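Local coordinates for protein CT398 (Chlamydia trachomatis, PDB 4ILO) that is of unknown function but joins a long coiled-coil hairpin to a zinc ribbon and may bind DNA or RNA, at residues A13-D18 and K190-V195; K29-E34 and E151-I156; N33-I38 and A144-I149; D44-V49 and E133-T138. All coordinates share one frame; numbering follows the deposited sequence.

Interaction 1 (A13-D18 and K190-V195)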
loop_
_atom_site.group_PDB
_atom_site.type_symbol
_atom_site.label_atom_id
_atom_site.label_comp_id
_atom_site.label_asym_id
_atom_site.label_seq_id
_atom_site.Cartn_x
_atom_site.Cartn_y
_atom_site.Cartn_z
ATOM N N ALA A 13 -21.086 -22.324 -21.867
ATOM C CA ALA A 13 -20.105 -21.470 -22.532
ATOM C C ALA A 13 -20.014 -20.108 -21.865
ATOM O O ALA A 13 -18.926 -19.512 -21.814
ATOM C CB ALA A 13 -20.446 -21.304 -24.017
ATOM N N ILE A 14 -21.138 -19.592 -21.361
ATOM C CA ILE A 14 -21.084 -18.371 -20.559
ATOM C C ILE A 14 -20.286 -18.612 -19.289
ATOM O O ILE A 14 -19.535 -17.741 -18.826
ATOM C CB ILE A 14 -22.510 -17.902 -20.249
ATOM C CG1 ILE A 14 -23.156 -17.405 -21.548
ATOM C CG2 ILE A 14 -22.509 -16.872 -19.149
ATOM C CD1 ILE A 14 -24.607 -17.322 -21.488
ATOM N N GLN A 15 -20.447 -19.797 -18.704
ATOM C CA GLN A 15 -19.759 -20.116 -17.467
ATOM C C GLN A 15 -18.244 -20.092 -17.661
ATOM O O GLN A 15 -17.507 -19.670 -16.761
ATOM C CB GLN A 15 -20.226 -21.465 -16.949
ATOM C CG GLN A 15 -19.710 -21.795 -15.616
ATOM C CD GLN A 15 -20.253 -23.083 -15.098
ATOM O OE1 GLN A 15 -20.880 -23.121 -14.048
ATOM N NE2 GLN A 15 -20.028 -24.162 -15.846
ATOM N N GLU A 16 -17.755 -20.521 -18.828
ATOM C CA GLU A 16 -16.306 -20.476 -19.051
ATOM C C GLU A 16 -15.796 -19.036 -19.123
ATOM O O GLU A 16 -14.697 -18.726 -18.618
ATOM C CB GLU A 16 -15.928 -21.274 -20.302
ATOM C CG GLU A 16 -16.143 -22.777 -20.136
ATOM C CD GLU A 16 -15.487 -23.318 -18.848
ATOM O OE1 GLU A 16 -14.246 -23.196 -18.690
ATOM O OE2 GLU A 16 -16.225 -23.869 -17.991
ATOM N N LEU A 17 -16.595 -18.132 -19.702
ATOM C CA LEU A 17 -16.224 -16.722 -19.707
ATOM C C LEU A 17 -16.214 -16.161 -18.292
ATOM O O LEU A 17 -15.250 -15.499 -17.880
ATOM C CB LEU A 17 -17.164 -15.930 -20.612
ATOM C CG LEU A 17 -17.169 -16.397 -22.068
ATOM C CD1 LEU A 17 -18.246 -15.661 -22.888
ATOM C CD2 LEU A 17 -15.779 -16.261 -22.708
ATOM N N ASP A 18 -17.260 -16.455 -17.517
ATOM C CA ASP A 18 -17.313 -15.965 -16.146
ATOM C C ASP A 18 -16.131 -16.464 -15.301
ATOM O O ASP A 18 -15.591 -15.708 -14.477
ATOM C CB ASP A 18 -18.662 -16.286 -15.522
ATOM C CG ASP A 18 -19.759 -15.371 -16.046
ATOM O OD1 ASP A 18 -19.423 -14.201 -16.312
ATOM O OD2 ASP A 18 -20.934 -15.805 -16.208
ATOM N N LYS A 190 -18.655 -18.463 -6.641
ATOM C CA LYS A 190 -17.451 -17.941 -7.298
ATOM C C LYS A 190 -16.652 -19.036 -8.004
ATOM O O LYS A 190 -15.428 -18.954 -8.123
ATOM C CB LYS A 190 -16.566 -17.143 -6.313
ATOM C CG LYS A 190 -16.761 -15.604 -6.363
ATOM C CD LYS A 190 -17.948 -15.121 -5.535
ATOM C CE LYS A 190 -18.169 -13.606 -5.658
ATOM N NZ LYS A 190 -18.638 -13.174 -7.019
ATOM N N ASP A 191 -17.326 -20.063 -8.503
ATOM C CA ASP A 191 -16.685 -21.107 -9.296
ATOM C C ASP A 191 -17.797 -21.815 -10.078
ATOM O O ASP A 191 -18.938 -21.339 -10.117
ATOM C CB ASP A 191 -15.798 -22.021 -8.432
ATOM C CG ASP A 191 -16.599 -22.880 -7.451
ATOM O OD1 ASP A 191 -17.846 -22.904 -7.539
ATOM O OD2 ASP A 191 -15.989 -23.544 -6.585
ATOM N N ARG A 192 -17.479 -22.938 -10.714
ATOM C CA ARG A 192 -18.450 -23.528 -11.640
ATOM C C ARG A 192 -19.671 -23.980 -10.867
ATOM O O ARG A 192 -19.561 -24.755 -9.910
ATOM C CB ARG A 192 -17.848 -24.674 -12.445
ATOM C CG ARG A 192 -16.962 -24.138 -13.564
ATOM C CD ARG A 192 -16.258 -25.223 -14.429
ATOM N NE ARG A 192 -15.324 -24.593 -15.371
ATOM C CZ ARG A 192 -14.084 -24.178 -15.061
ATOM N NH1 ARG A 192 -13.565 -24.341 -13.844
ATOM N NH2 ARG A 192 -13.327 -23.614 -15.991
ATOM N N VAL A 193 -20.833 -23.481 -11.280
ATOM C CA VAL A 193 -22.087 -23.803 -10.615
ATOM C C VAL A 193 -23.050 -24.650 -11.487
ATOM O O VAL A 193 -24.070 -25.154 -10.970
ATOM C CB VAL A 193 -22.756 -22.516 -10.111
ATOM C CG1 VAL A 193 -21.838 -21.844 -9.022
ATOM C CG2 VAL A 193 -22.984 -21.561 -11.270
ATOM N N VAL A 194 -22.784 -24.789 -12.781
ATOM C CA VAL A 194 -23.463 -25.759 -13.640
ATOM C C VAL A 194 -22.448 -26.861 -13.865
ATOM O O VAL A 194 -21.467 -26.666 -14.593
ATOM C CB VAL A 194 -23.902 -25.134 -14.971
ATOM C CG1 VAL A 194 -24.752 -26.160 -15.801
ATOM C CG2 VAL A 194 -24.702 -23.878 -14.736
ATOM N N VAL A 195 -22.630 -27.996 -13.197
ATOM C CA VAL A 195 -21.543 -28.979 -13.119
ATOM C C VAL A 195 -22.046 -30.377 -13.450
ATOM O O VAL A 195 -23.215 -30.697 -13.189
ATOM C CB VAL A 195 -20.893 -28.994 -11.720
ATOM C CG1 VAL A 195 -20.284 -27.597 -11.372
ATOM C CG2 VAL A 195 -21.885 -29.512 -10.648
#

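Interaction 2 (K29-E34 and E151-I156)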
loop_
_atom_site.group_PDB
_atom_site.type_symbol
_atom_site.label_atom_id
_atom_site.label_comp_id
_atom_site.label_asym_id
_atom_site.label_seq_id
_atom_site.Cartn_x
_atom_site.Cartn_y
_atom_site.Cartn_z
ATOM N N LYS A 29 -6.440 -7.500 -8.847
ATOM C CA LYS A 29 -6.330 -7.084 -7.456
ATOM C C LYS A 29 -4.959 -7.430 -6.893
ATOM O O LYS A 29 -4.385 -6.643 -6.134
ATOM C CB LYS A 29 -7.442 -7.705 -6.597
ATOM N N GLU A 30 -4.406 -8.596 -7.251
ATOM C CA GLU A 30 -3.079 -8.954 -6.730
ATOM C C GLU A 30 -1.984 -8.018 -7.257
ATOM O O GLU A 30 -1.086 -7.614 -6.503
ATOM C CB GLU A 30 -2.746 -10.413 -7.056
ATOM C CG GLU A 30 -3.540 -11.451 -6.247
ATOM C CD GLU A 30 -3.416 -12.858 -6.830
ATOM O OE1 GLU A 30 -2.687 -13.002 -7.850
ATOM O OE2 GLU A 30 -4.043 -13.808 -6.286
ATOM N N HIS A 31 -2.033 -7.668 -8.551
ATOM C CA HIS A 31 -1.099 -6.684 -9.098
ATOM C C HIS A 31 -1.269 -5.326 -8.427
ATOM O O HIS A 31 -0.277 -4.643 -8.146
ATOM C CB HIS A 31 -1.297 -6.538 -10.614
ATOM C CG HIS A 31 -0.858 -7.729 -11.404
ATOM N ND1 HIS A 31 0.210 -8.513 -11.034
ATOM C CD2 HIS A 31 -1.340 -8.267 -12.554
ATOM C CE1 HIS A 31 0.363 -9.491 -11.916
ATOM N NE2 HIS A 31 -0.567 -9.365 -12.844
ATOM N N GLN A 32 -2.518 -4.912 -8.160
ATOM C CA GLN A 32 -2.733 -3.623 -7.498
ATOM C C GLN A 32 -2.198 -3.627 -6.068
ATOM O O GLN A 32 -1.660 -2.615 -5.600
ATOM C CB GLN A 32 -4.217 -3.242 -7.512
ATOM C CG GLN A 32 -4.785 -2.914 -8.897
ATOM C CD GLN A 32 -6.295 -2.738 -8.859
ATOM O OE1 GLN A 32 -6.966 -3.363 -8.052
ATOM N NE2 GLN A 32 -6.829 -1.889 -9.724
ATOM N N ASN A 33 -2.322 -4.750 -5.356
ATOM C CA ASN A 33 -1.713 -4.839 -4.029
ATOM C C ASN A 33 -0.200 -4.699 -4.109
ATOM O O ASN A 33 0.414 -4.063 -3.246
ATOM C CB ASN A 33 -2.035 -6.179 -3.380
ATOM C CG ASN A 33 -3.519 -6.406 -3.205
ATOM O OD1 ASN A 33 -4.335 -5.477 -3.337
ATOM N ND2 ASN A 33 -3.883 -7.656 -2.890
ATOM N N GLU A 34 0.416 -5.345 -5.114
ATOM C CA GLU A 34 1.864 -5.287 -5.319
ATOM C C GLU A 34 2.327 -3.863 -5.607
ATOM O O GLU A 34 3.399 -3.451 -5.142
ATOM C CB GLU A 34 2.263 -6.228 -6.459
ATOM C CG GLU A 34 3.655 -6.894 -6.366
ATOM C CD GLU A 34 3.896 -7.912 -7.516
ATOM O OE1 GLU A 34 2.961 -8.131 -8.352
ATOM O OE2 GLU A 34 5.015 -8.496 -7.581
ATOM N N GLU A 151 1.462 -2.434 -17.057
ATOM C CA GLU A 151 1.146 -2.966 -18.375
ATOM C C GLU A 151 0.376 -4.278 -18.276
ATOM O O GLU A 151 -0.488 -4.559 -19.119
ATOM C CB GLU A 151 2.419 -3.137 -19.206
ATOM C CG GLU A 151 2.150 -3.498 -20.682
ATOM C CD GLU A 151 1.483 -2.359 -21.454
ATOM O OE1 GLU A 151 1.929 -1.201 -21.262
ATOM O OE2 GLU A 151 0.525 -2.624 -22.237
ATOM N N ASN A 152 0.671 -5.098 -17.264
ATOM C CA ASN A 152 -0.088 -6.335 -17.100
ATOM C C ASN A 152 -1.542 -6.028 -16.765
ATOM O O ASN A 152 -2.456 -6.617 -17.346
ATOM C CB ASN A 152 0.554 -7.226 -16.026
ATOM C CG ASN A 152 1.845 -7.934 -16.514
ATOM O OD1 ASN A 152 2.526 -7.475 -17.448
ATOM N ND2 ASN A 152 2.182 -9.049 -15.867
ATOM N N ILE A 153 -1.769 -5.087 -15.852
ATOM C CA ILE A 153 -3.121 -4.618 -15.580
ATOM C C ILE A 153 -3.795 -4.134 -16.861
ATOM O O ILE A 153 -4.942 -4.502 -17.147
ATOM C CB ILE A 153 -3.099 -3.519 -14.508
ATOM C CG1 ILE A 153 -2.741 -4.119 -13.146
ATOM C CG2 ILE A 153 -4.445 -2.814 -14.454
ATOM C CD1 ILE A 153 -2.502 -3.086 -12.060
ATOM N N ARG A 154 -3.113 -3.276 -17.639
ATOM C CA ARG A 154 -3.694 -2.822 -18.906
ATOM C C ARG A 154 -4.169 -4.011 -19.729
ATOM O O ARG A 154 -5.294 -4.023 -20.243
ATOM C CB ARG A 154 -2.682 -2.010 -19.724
ATOM C CG ARG A 154 -2.460 -0.588 -19.221
ATOM C CD ARG A 154 -1.272 0.108 -19.919
ATOM N NE ARG A 154 -0.686 1.150 -19.067
ATOM C CZ ARG A 154 0.574 1.164 -18.620
ATOM N NH1 ARG A 154 1.430 0.199 -18.960
ATOM N NH2 ARG A 154 0.999 2.166 -17.839
ATOM N N LYS A 155 -3.312 -5.027 -19.865
ATOM C CA LYS A 155 -3.645 -6.162 -20.715
ATOM C C LYS A 155 -4.742 -7.007 -20.094
ATOM O O LYS A 155 -5.503 -7.659 -20.821
ATOM C CB LYS A 155 -2.394 -6.992 -21.010
ATOM C CG LYS A 155 -1.378 -6.238 -21.858
ATOM C CD LYS A 155 -0.068 -6.993 -22.017
ATOM C CE LYS A 155 1.015 -6.093 -22.638
ATOM N NZ LYS A 155 2.399 -6.573 -22.334
ATOM N N ILE A 156 -4.851 -6.995 -18.763
ATOM C CA ILE A 156 -5.981 -7.647 -18.111
ATOM C C ILE A 156 -7.268 -6.891 -18.413
ATOM O O ILE A 156 -8.299 -7.487 -18.770
ATOM C CB ILE A 156 -5.762 -7.738 -16.594
ATOM C CG1 ILE A 156 -4.804 -8.867 -16.236
ATOM C CG2 ILE A 156 -7.104 -7.962 -15.910
ATOM C CD1 ILE A 156 -4.228 -8.733 -14.817
#

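Interaction 3 (N33-I38 and A144-I149)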
loop_
_atom_site.group_PDB
_atom_site.type_symbol
_atom_site.label_atom_id
_atom_site.label_comp_id
_atom_site.label_asym_id
_atom_site.label_seq_id
_atom_site.Cartn_x
_atom_site.Cartn_y
_atom_site.Cartn_z
ATOM N N ASN A 33 -2.322 -4.750 -5.356
ATOM C CA ASN A 33 -1.713 -4.839 -4.029
ATOM C C ASN A 33 -0.200 -4.699 -4.109
ATOM O O ASN A 33 0.414 -4.063 -3.246
ATOM C CB ASN A 33 -2.035 -6.179 -3.380
ATOM C CG ASN A 33 -3.519 -6.406 -3.205
ATOM O OD1 ASN A 33 -4.335 -5.477 -3.337
ATOM N ND2 ASN A 33 -3.883 -7.656 -2.890
ATOM N N GLU A 34 0.416 -5.345 -5.114
ATOM C CA GLU A 34 1.864 -5.287 -5.319
ATOM C C GLU A 34 2.327 -3.863 -5.607
ATOM O O GLU A 34 3.399 -3.451 -5.142
ATOM C CB GLU A 34 2.263 -6.228 -6.459
ATOM C CG GLU A 34 3.655 -6.894 -6.366
ATOM C CD GLU A 34 3.896 -7.912 -7.516
ATOM O OE1 GLU A 34 2.961 -8.131 -8.352
ATOM O OE2 GLU A 34 5.015 -8.496 -7.581
ATOM N N LEU A 35 1.522 -3.090 -6.355
ATOM C CA LEU A 35 1.825 -1.674 -6.606
ATOM C C LEU A 35 1.728 -0.840 -5.326
ATOM O O LEU A 35 2.636 -0.063 -5.001
ATOM C CB LEU A 35 0.848 -1.119 -7.647
ATOM C CG LEU A 35 1.168 -1.304 -9.135
ATOM C CD1 LEU A 35 0.199 -0.497 -10.038
ATOM C CD2 LEU A 35 2.620 -0.925 -9.433
ATOM N N ALA A 36 0.630 -0.998 -4.584
ATOM C CA ALA A 36 0.455 -0.288 -3.329
ATOM C C ALA A 36 1.558 -0.633 -2.352
ATOM O O ALA A 36 2.021 0.243 -1.615
ATOM C CB ALA A 36 -0.913 -0.603 -2.735
ATOM N N LYS A 37 2.012 -1.899 -2.337
ATOM C CA LYS A 37 3.140 -2.259 -1.474
ATOM C C LYS A 37 4.401 -1.501 -1.880
ATOM O O LYS A 37 5.154 -1.013 -1.022
ATOM C CB LYS A 37 3.365 -3.766 -1.460
ATOM N N ILE A 38 4.616 -1.326 -3.189
ATOM C CA ILE A 38 5.797 -0.609 -3.666
ATOM C C ILE A 38 5.672 0.884 -3.365
ATOM O O ILE A 38 6.592 1.489 -2.798
ATOM C CB ILE A 38 6.034 -0.905 -5.159
ATOM C CG1 ILE A 38 6.387 -2.378 -5.337
ATOM C CG2 ILE A 38 7.201 -0.117 -5.684
ATOM C CD1 ILE A 38 6.502 -2.819 -6.796
ATOM N N ALA A 144 11.116 -0.182 -13.137
ATOM C CA ALA A 144 10.863 -1.141 -14.211
ATOM C C ALA A 144 9.814 -2.152 -13.795
ATOM O O ALA A 144 9.034 -2.646 -14.625
ATOM C CB ALA A 144 12.160 -1.868 -14.579
ATOM N N ILE A 145 9.784 -2.477 -12.512
ATOM C CA ILE A 145 8.817 -3.445 -12.024
ATOM C C ILE A 145 7.429 -2.829 -12.040
ATOM O O ILE A 145 6.466 -3.451 -12.502
ATOM C CB ILE A 145 9.269 -3.931 -10.631
ATOM C CG1 ILE A 145 10.521 -4.790 -10.835
ATOM C CG2 ILE A 145 8.177 -4.728 -9.929
ATOM C CD1 ILE A 145 11.426 -4.894 -9.667
ATOM N N GLU A 146 7.319 -1.567 -11.610
ATOM C CA GLU A 146 6.011 -0.932 -11.560
ATOM C C GLU A 146 5.430 -0.791 -12.941
ATOM O O GLU A 146 4.220 -0.964 -13.128
ATOM C CB GLU A 146 6.100 0.454 -10.949
ATOM C CG GLU A 146 6.487 0.483 -9.491
ATOM C CD GLU A 146 6.830 1.903 -9.042
ATOM O OE1 GLU A 146 7.878 2.080 -8.385
ATOM O OE2 GLU A 146 6.059 2.836 -9.379
ATOM N N GLU A 147 6.251 -0.415 -13.918
ATOM C CA GLU A 147 5.686 -0.239 -15.240
ATOM C C GLU A 147 5.275 -1.585 -15.824
ATOM O O GLU A 147 4.251 -1.682 -16.521
ATOM C CB GLU A 147 6.638 0.531 -16.154
ATOM C CG GLU A 147 6.045 1.882 -16.641
ATOM C CD GLU A 147 4.674 1.754 -17.344
ATOM O OE1 GLU A 147 4.564 1.036 -18.378
ATOM O OE2 GLU A 147 3.699 2.388 -16.859
ATOM N N GLU A 148 6.031 -2.641 -15.524
ATOM C CA GLU A 148 5.632 -3.950 -16.019
ATOM C C GLU A 148 4.338 -4.415 -15.356
ATOM O O GLU A 148 3.509 -5.083 -15.988
ATOM C CB GLU A 148 6.756 -4.961 -15.804
ATOM C CG GLU A 148 6.312 -6.383 -16.132
ATOM C CD GLU A 148 7.395 -7.407 -15.875
ATOM O OE1 GLU A 148 8.593 -7.010 -15.884
ATOM O OE2 GLU A 148 7.037 -8.597 -15.668
ATOM N N ILE A 149 4.152 -4.089 -14.072
ATOM C CA ILE A 149 2.892 -4.429 -13.423
ATOM C C ILE A 149 1.747 -3.664 -14.067
ATOM O O ILE A 149 0.666 -4.217 -14.288
ATOM C CB ILE A 149 2.955 -4.162 -11.903
ATOM C CG1 ILE A 149 3.855 -5.200 -11.217
ATOM C CG2 ILE A 149 1.529 -4.268 -11.330
ATOM C CD1 ILE A 149 4.348 -4.800 -9.787
#

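Interaction 4 (D44-V49 and E133-T138)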
loop_
_atom_site.group_PDB
_atom_site.type_symbol
_atom_site.label_atom_id
_atom_site.label_comp_id
_atom_site.label_asym_id
_atom_site.label_seq_id
_atom_site.Cartn_x
_atom_site.Cartn_y
_atom_site.Cartn_z
ATOM N N ASP A 44 7.039 5.582 2.836
ATOM C CA ASP A 44 7.671 5.515 4.138
ATOM C C ASP A 44 9.041 6.184 4.119
ATOM O O ASP A 44 9.436 6.860 5.086
ATOM C CB ASP A 44 7.793 4.063 4.579
ATOM C CG ASP A 44 8.417 3.943 5.949
ATOM O OD1 ASP A 44 7.761 4.389 6.913
ATOM O OD2 ASP A 44 9.557 3.425 6.068
ATOM N N ILE A 45 9.796 6.006 3.040
ATOM C CA ILE A 45 11.126 6.610 3.024
ATOM C C ILE A 45 11.011 8.120 2.869
ATOM O O ILE A 45 11.800 8.871 3.442
ATOM C CB ILE A 45 12.041 5.989 1.960
ATOM C CG1 ILE A 45 12.247 4.505 2.216
ATOM C CG2 ILE A 45 13.385 6.661 1.999
ATOM C CD1 ILE A 45 12.842 3.787 1.023
ATOM N N ARG A 46 10.040 8.587 2.086
ATOM C CA ARG A 46 9.848 10.027 1.933
ATOM C C ARG A 46 9.482 10.667 3.255
ATOM O O ARG A 46 9.924 11.788 3.554
ATOM C CB ARG A 46 8.763 10.306 0.884
ATOM C CG ARG A 46 9.271 10.249 -0.554
ATOM C CD ARG A 46 8.116 10.059 -1.583
ATOM N NE ARG A 46 8.604 9.552 -2.874
ATOM C CZ ARG A 46 7.865 8.879 -3.767
ATOM N NH1 ARG A 46 6.575 8.619 -3.538
ATOM N NH2 ARG A 46 8.417 8.469 -4.912
ATOM N N ARG A 47 8.675 9.968 4.071
ATOM C CA ARG A 47 8.288 10.517 5.366
ATOM C C ARG A 47 9.509 10.680 6.259
ATOM O O ARG A 47 9.639 11.682 6.974
ATOM C CB ARG A 47 7.260 9.626 6.058
ATOM N N LYS A 48 10.402 9.683 6.256
ATOM C CA LYS A 48 11.618 9.798 7.037
ATOM C C LYS A 48 12.439 10.983 6.553
ATOM O O LYS A 48 12.960 11.756 7.373
ATOM C CB LYS A 48 12.422 8.495 6.992
ATOM C CG LYS A 48 11.814 7.359 7.820
ATOM C CD LYS A 48 12.699 6.099 7.822
ATOM C CE LYS A 48 11.909 4.877 8.311
ATOM N NZ LYS A 48 12.774 3.679 8.448
ATOM N N VAL A 49 12.547 11.156 5.225
ATOM C CA VAL A 49 13.310 12.287 4.694
ATOM C C VAL A 49 12.701 13.611 5.159
ATOM O O VAL A 49 13.424 14.499 5.644
ATOM C CB VAL A 49 13.461 12.188 3.162
ATOM C CG1 VAL A 49 14.036 13.471 2.601
ATOM C CG2 VAL A 49 14.383 11.027 2.801
ATOM N N GLU A 133 19.723 8.639 -0.456
ATOM C CA GLU A 133 20.303 7.569 -1.265
ATOM C C GLU A 133 19.368 6.381 -1.321
ATOM O O GLU A 133 19.181 5.779 -2.378
ATOM C CB GLU A 133 21.631 7.118 -0.663
ATOM C CG GLU A 133 22.480 6.205 -1.573
ATOM C CD GLU A 133 23.993 6.349 -1.317
ATOM O OE1 GLU A 133 24.782 6.395 -2.303
ATOM O OE2 GLU A 133 24.403 6.427 -0.126
ATOM N N SER A 134 18.801 6.010 -0.174
ATOM C CA SER A 134 17.932 4.845 -0.097
ATOM C C SER A 134 16.630 5.079 -0.869
ATOM O O SER A 134 16.135 4.176 -1.564
ATOM C CB SER A 134 17.692 4.491 1.370
ATOM O OG SER A 134 16.531 3.736 1.527
ATOM N N LEU A 135 16.102 6.305 -0.813
ATOM C CA LEU A 135 14.949 6.669 -1.629
ATOM C C LEU A 135 15.268 6.571 -3.122
ATOM O O LEU A 135 14.452 6.076 -3.919
ATOM C CB LEU A 135 14.484 8.081 -1.263
ATOM C CG LEU A 135 13.262 8.602 -2.021
ATOM C CD1 LEU A 135 12.150 7.581 -2.000
ATOM C CD2 LEU A 135 12.784 9.904 -1.418
ATOM N N SER A 136 16.441 7.035 -3.527
ATOM C CA SER A 136 16.772 6.999 -4.944
ATOM C C SER A 136 17.009 5.562 -5.394
ATOM O O SER A 136 16.540 5.164 -6.464
ATOM C CB SER A 136 17.948 7.952 -5.224
ATOM O OG SER A 136 18.399 7.975 -6.571
ATOM N N SER A 137 17.655 4.738 -4.551
ATOM C CA SER A 137 17.891 3.343 -4.930
ATOM C C SER A 137 16.591 2.554 -5.002
ATOM O O SER A 137 16.412 1.716 -5.887
ATOM C CB SER A 137 18.851 2.669 -3.954
ATOM O OG SER A 137 20.141 3.236 -4.072
ATOM N N THR A 138 15.676 2.798 -4.073
ATOM C CA THR A 138 14.406 2.091 -4.086
ATOM C C THR A 138 13.613 2.443 -5.345
ATOM O O THR A 138 13.166 1.552 -6.077
ATOM C CB THR A 138 13.633 2.449 -2.812
ATOM O OG1 THR A 138 14.374 2.012 -1.659
ATOM C CG2 THR A 138 12.245 1.814 -2.797
#

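Interaction 1 (A13-D18 and K190-V195)
Two torsion settings bring Gln15 and Glu16 onto Arg192-Val194: Gln15 turns CG away from its own backbone N (chi1 -173°) and runs out extended, whereas Glu16 folds back at chi2 (-51°). The contact docks helix 2-86 of the coiled-coil hairpin against strand 194-198, part of the sheet associated with the zinc ribbon. The Gln15 amide bonds to the backbone at the start of the strand, to both N-H and C=O of Val194. Its OE1 accepts from Val194 N at 2.8 Å, nearly straight and on a lone pair in the carbonyl plane. Val193 N also reaches this oxygen, but along a more bent bond with the donor tilted from that plane. Gln15 NE2 returns a bond of 3.1 Å to Val194 O, with the acceptor in the amide plane, so three bonds fix the rotation of the amide. Beyond it, Tyr182 touches Gln15, and Leu8, Ile11 and Leu12 cover Val194. The Arg192 chain crosses the Gln15 amide at a slant, its CG against Gln15 CD and NE2, then presents its guanidinium side-on to the Glu16 carboxylate. The two planes are only 16° apart, and both oxygens use syn lone pairs: Arg192 NE meets Glu16 OE2 at 2.9 Å, and Arg192 NH2 meets Glu16 OE1 at 2.9 Å.

Interaction 2 (K29-E34 and E151-I156)
From CB to ring tip, His31 spans the gap between segments 29-34 and 151-156, two antiparallel arms of the coiled-coil hairpin whose local axes run at 158° and approach to 10.0 Å. His31 CB packs first against Ile153, 3.8 Å from Ile153 CG1, with Ile153 CD1 almost as near. CG then leads into the ring, placed beside the backbone N by a chi1 of -70°. At the ring edge, CD2 meets Ile156 CD1 at 3.7 Å, with the methyl close to the ring plane. Further out, His31 NE2 lies 4.0 Å from Asn152 CB, which comes in obliquely, neither over the face nor at the edge. Across the contact the ring thus meets aliphatic carbon, while Glu34 OE1 of its own helix lies at its edge, in the ring plane. Van der Waals contact accounts for the meeting of these segments. The apolar seam runs on along the hairpin: Ile149 also touches His31, while Leu24 and Val27 of helix 2-86 pack on Ile156. Arg154 forms salt bridges on its own helix, to Glu147 and, with a weak hydrogen bond, to Glu151. Ile153 serves a second neighbour: its CD1 crosses the Gln32 chain at about a right angle, 3.9 Å from Gln32 CG.

Interaction 3 (N33-I38 and A144-I149)
Glu146 OE1 is gripped by Lys42 NZ in a salt bridge and by Ser142 OG in a hydrogen bond, and the same oxygen lies 3.5 Å from Ile38 CG2 across the hairpin. The other oxygen, OE2, pairs with Arg150 NH2, so both ends of this carboxylate are occupied although the residue is buried. Segments 33-38 and 144-149 are antiparallel arms of the coiled coil, with local axes at 154° and 10.3 Å apart. The closest CA atoms are those of Leu35 and Glu146, 6.5 Å apart. Glu146 reaches its partners as an extended chain, and its aliphatic part does apolar work: CB lies 4.0 Å from Leu35 CD2, and CG lies against Ile38 CG2. Ile149 lies about one turn further along. It and Leu35 run side by side, pointing opposite ways, which brings Leu35 CG within 3.7 Å of Ile149 CG2. That methyl faces Leu35 because chi1 of -72° sends the CG1 branch elsewhere, toward Ile38 and Glu34. Ile149 and Ile38 meet tip to tip through their CD1 methyls at 4.2 Å. Ile145 CG2 touches the same Ile38 CD1, the chains crossing at about a right angle. Glu34 lays the carbon of its carboxylate 3.9 Å from Ile149 CD1, bordering the aliphatic cluster with a charged group. The chemistry is therefore mixed: aliphatic branches pack segment to segment, Lys42 adds a charged link from the opposite helix, and Arg150 and Ser142 hold Glu146 from its own helix, the two basic groups probably keeping its carboxylate ionised.

Interaction 4 (D44-V49 and E133-T138)
Ile45 and Leu135 form the first shell where segments 44-49 and 133-138 meet as antiparallel arms of the coiled-coil hairpin, their local axes 9.7 Å apart and at 159°. The two chains overlap flank to flank, oppositely directed, and Ile45 CG2 rests 3.7 Å from Leu135 CB. The other branch of Ile45 ends near two hydroxyls of the opposite helix: its CD1 comes 3.6 Å from Thr138 OG1, tip to tip, and 3.7 Å from Ser134 OG. Leu135, with CG turned opposite its backbone N (chi1 -179°), reaches the aliphatic part of Arg46, where Leu135 CD2 lies 3.6 Å from Arg46 CG. These chains cross at about a right angle. A second shell of partners surrounds these groups. Arg46 runs on extended beyond Leu135 and ends in a salt bridge from NH2 to Glu139 OE1, which ties the arginine to the opposite helix. Leu41 and Lys42 of helix 2-86 also touch Thr138, and Val49 continues the apolar seam onto Leu128 and Leu131. The Thr138 hydroxyl is held by a bond to its own helix, OG1 donating to Ser134 O at 2.8 Å. That carbonyl oxygen also accepts from Thr138 N, the two donors arriving from opposite faces of its plane.

In the fold
Helix 2-86 supplies the first segment of every contact, in the order 13-18, 29-34, 33-38 and 44-49, and the partners return in reverse order. Interaction 4 therefore closes the innermost loop, around the turn between helices 2-86 and 90-171, and it nests inside interactions 2 and 3. Those two start from a shared stretch, Asn33 and Glu34, and touch through the Arg154-Glu147 salt bridge, forming one continuous patch of hairpin. Interaction 1 encloses all three. It alone leaves the hairpin, tying the N-terminal part of helix 2-86 to strand 194-198 after helix 176-189. Its centre lies 46 Å from that of interaction 4, so the contacts are spread lengthwise along the molecule.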